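Long-range contact in beta-2-microglobulin (Ctenopharyngodon idella, PDB 6LBE), which probably serves as the light chain of a bony fish MHC class I molecule, pairing with the heavy chain in peptide presentation: residues B[3-12]-B[85-95]. Sequence-based numbering, arbitrary orientation.
Sequences QSDPKVQVYS and HMSSPTKSYTW
Across one side of the immunoglobulin C1-set sandwich, the edge strand 7-12 of one sheet faces the edge strand 91-94 of the other, and no direct hydrogen bond joins segments 3-12 and 85-95: side chains and two waters make the contact. Val8 sits over one face of the Tyr93 ring, the side chains crossing at about a right angle, a CH-pi contact in which Val8 CB stands 3.7 Å from the ring centroid and 5° off its normal. With Val8 CG1 anti to the backbone N (chi1 167°), this methyl reaches Tyr93 CD1 at 3.5 Å, toward the ring's CB end. Beyond the ring, Lys91 NZ donates to Tyr93 OH. Val10 spreads its two methyls over Tyr93 and Trp95, two residues apart in segment 85-95, CG2 meeting Tyr93 CB at 3.8 Å and CG1 meeting Trp95 CB at 3.7 Å. The Trp95 indole has Tyr11 CA and Ser12 OG, itself hydrogen-bonded to Asn14 O, at its edge; water 2 accepts from both Trp95 NE1 (3.1 Å) and Ser12 N, bridging two donors that could not pair directly. At the other end, Pro6 CD packs 3.8 Å from His85 ND1. Water 1, in the imidazole plane, bonds His85 ND1 and Ser88 OG and donates to Asp5 OD1 (2.6 Å), tying the type II' turn 85-88 to the N-terminal segment. Pro33 O takes the hydrogen bond of His85 NE2, so both ring nitrogens are held. Inward, Val8 touches Val83 and Val10 touches Cys81 of strand 79-85, disulfide-bonded to Cys26, while Trp95 meets Phe71 edge-to-face and packs on Leu24 of strand 22-29.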
ATOM      1  N   GLN B   3       4.280 -14.927  13.224  1.00 29.52           N
ATOM      2  CA  GLN B   3       5.151 -14.830  12.057  1.00 24.17           C
ATOM      3  C   GLN B   3       4.366 -15.224  10.815  1.00 23.17           C
ATOM      4  O   GLN B   3       3.860 -16.346  10.730  1.00 26.64           O
ATOM      5  CB  GLN B   3       6.384 -15.708  12.213  1.00 24.13           C
ATOM      6  CG  GLN B   3       7.333 -15.613  11.045  1.00 28.17           C
ATOM      7  CD  GLN B   3       8.701 -16.195  11.359  1.00 34.34           C
ATOM      8  OE1 GLN B   3       9.240 -16.009  12.456  1.00 28.72           O
ATOM      9  NE2 GLN B   3       9.261 -16.925  10.401  1.00 34.14           N
ATOM     10  N   SER B   4       4.250 -14.294   9.871  1.00 20.90           N
ATOM     11  CA  SER B   4       3.558 -14.505   8.608  1.00 18.41           C
ATOM     12  C   SER B   4       4.579 -14.521   7.480  1.00 19.26           C
ATOM     13  O   SER B   4       5.452 -13.651   7.422  1.00 19.49           O
ATOM     14  CB  SER B   4       2.537 -13.403   8.344  1.00 18.15           C
ATOM     15  OG  SER B   4       1.630 -13.230   9.411  1.00 27.89           O
ATOM     16  N   ASP B   5       4.458 -15.497   6.581  1.00 19.15           N
ATOM     17  CA  ASP B   5       5.335 -15.558   5.419  1.00 21.27           C
ATOM     18  C   ASP B   5       4.981 -14.466   4.413  1.00 23.59           C
ATOM     19  O   ASP B   5       3.819 -14.061   4.299  1.00 20.88           O
ATOM     20  CB  ASP B   5       5.240 -16.916   4.733  1.00 16.39           C
ATOM     21  CG  ASP B   5       5.989 -17.993   5.481  1.00 33.34           C
ATOM     22  OD1 ASP B   5       7.068 -17.681   6.057  1.00 30.59           O
ATOM     23  OD2 ASP B   5       5.479 -19.141   5.528  1.00 35.67           O
ATOM     24  N   PRO B   6       5.969 -13.982   3.662  1.00 20.77           N
ATOM     25  CA  PRO B   6       5.683 -12.984   2.626  1.00 16.50           C
ATOM     26  C   PRO B   6       4.967 -13.597   1.430  1.00 19.66           C
ATOM     27  O   PRO B   6       5.378 -14.637   0.897  1.00 17.16           O
ATOM     28  CB  PRO B   6       7.073 -12.467   2.238  1.00 18.52           C
ATOM     29  CG  PRO B   6       8.001 -13.599   2.582  1.00 21.41           C
ATOM     30  CD  PRO B   6       7.413 -14.223   3.826  1.00 20.82           C
ATOM     31  N   LYS B   7       3.875 -12.943   1.029  1.00 18.23           N
ATOM     32  CA  LYS B   7       3.292 -13.121  -0.297  1.00 18.56           C
ATOM     33  C   LYS B   7       4.064 -12.253  -1.282  1.00 16.07           C
ATOM     34  O   LYS B   7       4.356 -11.095  -0.987  1.00 15.29           O
ATOM     35  CB  LYS B   7       1.823 -12.724  -0.263  1.00 16.75           C
ATOM     36  CG  LYS B   7       1.100 -12.731  -1.582  1.00 22.76           C
ATOM     37  CD  LYS B   7      -0.392 -12.831  -1.305  1.00 26.86           C
ATOM     38  CE  LYS B   7      -1.231 -12.021  -2.268  1.00 25.21           C
ATOM     39  NZ  LYS B   7      -2.524 -11.725  -1.577  1.00 29.62           N
ATOM     40  N   VAL B   8       4.438 -12.810  -2.431  1.00 16.22           N
ATOM     41  CA  VAL B   8       5.332 -12.110  -3.353  1.00 17.38           C
ATOM     42  C   VAL B   8       4.758 -12.154  -4.765  1.00 16.83           C
ATOM     43  O   VAL B   8       4.353 -13.219  -5.246  1.00 19.61           O
ATOM     44  CB  VAL B   8       6.759 -12.695  -3.311  1.00 17.47           C
ATOM     45  CG1 VAL B   8       7.582 -12.189  -4.456  1.00 15.55           C
ATOM     46  CG2 VAL B   8       7.422 -12.303  -2.017  1.00 15.99           C
ATOM     47  N   GLN B   9       4.712 -10.993  -5.423  1.00 13.54           N
ATOM     48  CA  GLN B   9       4.154 -10.870  -6.765  1.00 12.93           C
ATOM     49  C   GLN B   9       5.121 -10.099  -7.646  1.00 15.13           C
ATOM     50  O   GLN B   9       5.436  -8.943  -7.353  1.00 14.65           O
ATOM     51  CB  GLN B   9       2.793 -10.179  -6.730  1.00 13.08           C
ATOM     52  CG  GLN B   9       1.697 -11.079  -6.217  1.00 18.04           C
ATOM     53  CD  GLN B   9       0.408 -10.337  -5.935  1.00 18.93           C
ATOM     54  OE1 GLN B   9       0.206  -9.819  -4.828  1.00 22.87           O
ATOM     55  NE2 GLN B   9      -0.479 -10.302  -6.912  1.00 15.20           N
ATOM     56  N   VAL B  10       5.591 -10.744  -8.714  1.00 15.69           N
ATOM     57  CA  VAL B  10       6.507 -10.154  -9.685  1.00 13.76           C
ATOM     58  C   VAL B  10       5.738  -9.890 -10.971  1.00 15.18           C
ATOM     59  O   VAL B  10       5.116 -10.801 -11.530  1.00 12.67           O
ATOM     60  CB  VAL B  10       7.708 -11.076  -9.967  1.00 15.51           C
ATOM     61  CG1 VAL B  10       8.875 -10.272 -10.536  1.00 14.43           C
ATOM     62  CG2 VAL B  10       8.105 -11.861  -8.727  1.00 13.46           C
ATOM     63  N   TYR B  11       5.797  -8.653 -11.450  1.00 15.58           N
ATOM     64  CA  TYR B  11       5.109  -8.274 -12.677  1.00 12.27           C
ATOM     65  C   TYR B  11       5.823  -7.082 -13.296  1.00 12.71           C
ATOM     66  O   TYR B  11       6.696  -6.461 -12.679  1.00 12.82           O
ATOM     67  CB  TYR B  11       3.640  -7.933 -12.421  1.00 10.97           C
ATOM     68  CG  TYR B  11       3.398  -6.950 -11.293  1.00 10.48           C
ATOM     69  CD1 TYR B  11       3.349  -7.381  -9.970  1.00 11.71           C
ATOM     70  CD2 TYR B  11       3.209  -5.595 -11.545  1.00 10.85           C
ATOM     71  CE1 TYR B  11       3.110  -6.493  -8.926  1.00 11.58           C
ATOM     72  CE2 TYR B  11       2.978  -4.689 -10.508  1.00 11.28           C
ATOM     73  CZ  TYR B  11       2.924  -5.150  -9.199  1.00 12.57           C
ATOM     74  OH  TYR B  11       2.677  -4.280  -8.164  1.00  9.25           O
ATOM     75  N   SER B  12       5.425  -6.765 -14.527  1.00 12.33           N
ATOM     76  CA  SER B  12       5.890  -5.591 -15.244  1.00 11.38           C
ATOM     77  C   SER B  12       4.798  -4.530 -15.277  1.00 11.56           C
ATOM     78  O   SER B  12       3.605  -4.838 -15.212  1.00 13.80           O
ATOM     79  CB  SER B  12       6.312  -5.960 -16.662  1.00 14.62           C
ATOM     80  OG  SER B  12       5.457  -6.944 -17.217  1.00 20.64           O
ATOM     81  N   HIS B  85      13.057 -12.973   4.400  1.00 16.07           N
ATOM     82  CA  HIS B  85      12.251 -12.515   5.521  1.00 18.69           C
ATOM     83  C   HIS B  85      12.767 -13.142   6.810  1.00 22.63           C
ATOM     84  O   HIS B  85      12.812 -14.373   6.922  1.00 21.62           O
ATOM     85  CB  HIS B  85      10.790 -12.885   5.323  1.00 19.00           C
ATOM     86  CG  HIS B  85       9.915 -12.501   6.472  1.00 20.85           C
ATOM     87  ND1 HIS B  85       9.071 -13.392   7.096  1.00 19.21           N
ATOM     88  CD2 HIS B  85       9.733 -11.310   7.094  1.00 20.98           C
ATOM     89  CE1 HIS B  85       8.403 -12.766   8.051  1.00 25.62           C
ATOM     90  NE2 HIS B  85       8.788 -11.502   8.071  1.00 24.71           N
ATOM     91  N   MET B  86      13.077 -12.306   7.790  1.00 19.40           N
ATOM     92  CA  MET B  86      13.587 -12.758   9.055  1.00 22.17           C
ATOM     93  C   MET B  86      14.833 -13.593   8.837  1.00 26.85           C
ATOM     94  O   MET B  86      15.694 -13.230   8.092  1.00 20.49           O
ATOM     95  CB  MET B  86      12.541 -13.586   9.741  1.00 17.65           C
ATOM     96  CG  MET B  86      11.350 -12.881  10.262  1.00 17.40           C
ATOM     97  SD  MET B  86      11.670 -11.433  11.168  1.00 30.32           S
ATOM     98  CE  MET B  86      12.910 -11.913  12.273  1.00 31.59           C
ATOM     99  N   SER B  87      14.893 -14.743   9.481  1.00 26.60           N
ATOM    100  CA  SER B  87      16.008 -15.659   9.308  1.00 25.57           C
ATOM    101  C   SER B  87      15.683 -16.788   8.399  1.00 29.81           C
ATOM    102  O   SER B  87      16.423 -17.702   8.277  1.00 36.73           O
ATOM    103  CB  SER B  87      16.512 -16.196  10.623  1.00 28.87           C
ATOM    104  OG  SER B  87      15.443 -16.441  11.426  1.00 34.20           O
ATOM    105  N   SER B  88      14.547 -16.709   7.767  1.00 24.79           N
ATOM    106  CA  SER B  88      14.162 -17.716   6.802  1.00 26.77           C
ATOM    107  C   SER B  88      15.151 -17.710   5.639  1.00 29.56           C
ATOM    108  O   SER B  88      15.935 -16.767   5.478  1.00 30.30           O
ATOM    109  CB  SER B  88      12.727 -17.472   6.326  1.00 31.10           C
ATOM    110  OG  SER B  88      11.808 -17.390   7.421  1.00 27.85           O
ATOM    111  N   PRO B  89      15.179 -18.773   4.842  1.00 32.09           N
ATOM    112  CA  PRO B  89      16.084 -18.784   3.690  1.00 30.82           C
ATOM    113  C   PRO B  89      15.585 -17.833   2.620  1.00 28.97           C
ATOM    114  O   PRO B  89      14.390 -17.533   2.526  1.00 26.60           O
ATOM    115  CB  PRO B  89      16.034 -20.235   3.207  1.00 29.32           C
ATOM    116  CG  PRO B  89      14.646 -20.684   3.590  1.00 30.09           C
ATOM    117  CD  PRO B  89      14.363 -20.000   4.911  1.00 34.66           C
ATOM    118  N   THR B  90      16.524 -17.362   1.807  1.00 28.05           N
ATOM    119  CA  THR B  90      16.201 -16.427   0.740  1.00 21.80           C
ATOM    120  C   THR B  90      15.401 -17.129  -0.352  1.00 24.31           C
ATOM    121  O   THR B  90      15.808 -18.176  -0.868  1.00 24.42           O
ATOM    122  CB  THR B  90      17.480 -15.828   0.180  1.00 18.63           C
ATOM    123  OG1 THR B  90      18.031 -14.944   1.162  1.00 20.22           O
ATOM    124  CG2 THR B  90      17.195 -15.052  -1.092  1.00 25.30           C
ATOM    125  N   LYS B  91      14.248 -16.564  -0.689  1.00 18.31           N
ATOM    126  CA  LYS B  91      13.329 -17.209  -1.610  1.00 21.28           C
ATOM    127  C   LYS B  91      13.201 -16.395  -2.892  1.00 18.64           C
ATOM    128  O   LYS B  91      13.151 -15.161  -2.861  1.00 17.17           O
ATOM    129  CB  LYS B  91      11.987 -17.440  -0.923  1.00 21.84           C
ATOM    130  CG  LYS B  91      12.179 -18.334   0.320  1.00 34.32           C
ATOM    131  CD  LYS B  91      10.890 -18.622   1.089  1.00 41.81           C
ATOM    132  CE  LYS B  91      10.094 -19.764   0.446  1.00 52.56           C
ATOM    133  NZ  LYS B  91       9.610 -19.475  -0.957  1.00 42.42           N
ATOM    134  N   SER B  92      13.203 -17.099  -4.022  1.00 18.07           N
ATOM    135  CA  SER B  92      13.314 -16.501  -5.342  1.00 17.43           C
ATOM    136  C   SER B  92      12.050 -16.770  -6.148  1.00 17.27           C
ATOM    137  O   SER B  92      11.529 -17.884  -6.144  1.00 15.11           O
ATOM    138  CB  SER B  92      14.530 -17.051  -6.079  1.00 17.99           C
ATOM    139  OG  SER B  92      14.421 -16.859  -7.478  1.00 23.14           O
ATOM    140  N   TYR B  93      11.581 -15.743  -6.854  1.00 18.09           N
ATOM    141  CA  TYR B  93      10.314 -15.761  -7.580  1.00 17.64           C
ATOM    142  C   TYR B  93      10.571 -15.217  -8.973  1.00 15.75           C
ATOM    143  O   TYR B  93      11.086 -14.104  -9.113  1.00 13.96           O
ATOM    144  CB  TYR B  93       9.249 -14.916  -6.865  1.00 17.42           C
ATOM    145  CG  TYR B  93       8.983 -15.344  -5.439  1.00 21.06           C
ATOM    146  CD1 TYR B  93       9.824 -14.936  -4.392  1.00 17.77           C
ATOM    147  CD2 TYR B  93       7.905 -16.164  -5.136  1.00 17.26           C
ATOM    148  CE1 TYR B  93       9.589 -15.335  -3.090  1.00 16.33           C
ATOM    149  CE2 TYR B  93       7.661 -16.550  -3.832  1.00 18.99           C
ATOM    150  CZ  TYR B  93       8.505 -16.141  -2.821  1.00 18.68           C
ATOM    151  OH  TYR B  93       8.250 -16.548  -1.536  1.00 28.03           O
ATOM    152  N   THR B  94      10.201 -15.989  -9.994  1.00 14.01           N
ATOM    153  CA  THR B  94      10.601 -15.717 -11.372  1.00 16.36           C
ATOM    154  C   THR B  94       9.525 -14.934 -12.122  1.00 17.33           C
ATOM    155  O   THR B  94       8.359 -15.333 -12.162  1.00 14.57           O
ATOM    156  CB  THR B  94      10.904 -17.027 -12.098  1.00 18.85           C
ATOM    157  OG1 THR B  94      11.884 -17.758 -11.349  1.00 24.06           O
ATOM    158  CG2 THR B  94      11.447 -16.751 -13.484  1.00 22.70           C
ATOM    159  N   TRP B  95       9.918 -13.827 -12.726  1.00 17.59           N
ATOM    160  CA  TRP B  95       8.954 -13.054 -13.487  1.00 14.73           C
ATOM    161  C   TRP B  95       8.494 -13.845 -14.708  1.00 23.30           C
ATOM    162  O   TRP B  95       9.314 -14.304 -15.519  1.00 19.35           O
ATOM    163  CB  TRP B  95       9.550 -11.725 -13.905  1.00 14.88           C
ATOM    164  CG  TRP B  95       8.648 -10.920 -14.791  1.00 17.03           C
ATOM    165  CD1 TRP B  95       7.508 -10.249 -14.422  1.00 15.39           C
ATOM    166  CD2 TRP B  95       8.812 -10.696 -16.194  1.00 15.35           C
ATOM    167  NE1 TRP B  95       6.957  -9.626 -15.515  1.00 13.39           N
ATOM    168  CE2 TRP B  95       7.738  -9.882 -16.615  1.00 17.64           C
ATOM    169  CE3 TRP B  95       9.763 -11.103 -17.136  1.00 14.79           C
ATOM    170  CZ2 TRP B  95       7.592  -9.466 -17.943  1.00 18.21           C
ATOM    171  CZ3 TRP B  95       9.616 -10.696 -18.443  1.00 16.89           C
ATOM    172  CH2 TRP B  95       8.535  -9.887 -18.839  1.00 18.92           C
TER
HETATM  173  O   HOH W   1       9.145 -16.188   6.525  1.00 21.54           O
HETATM  174  O   HOH W   2       3.970  -9.181 -16.052  1.00 17.86           O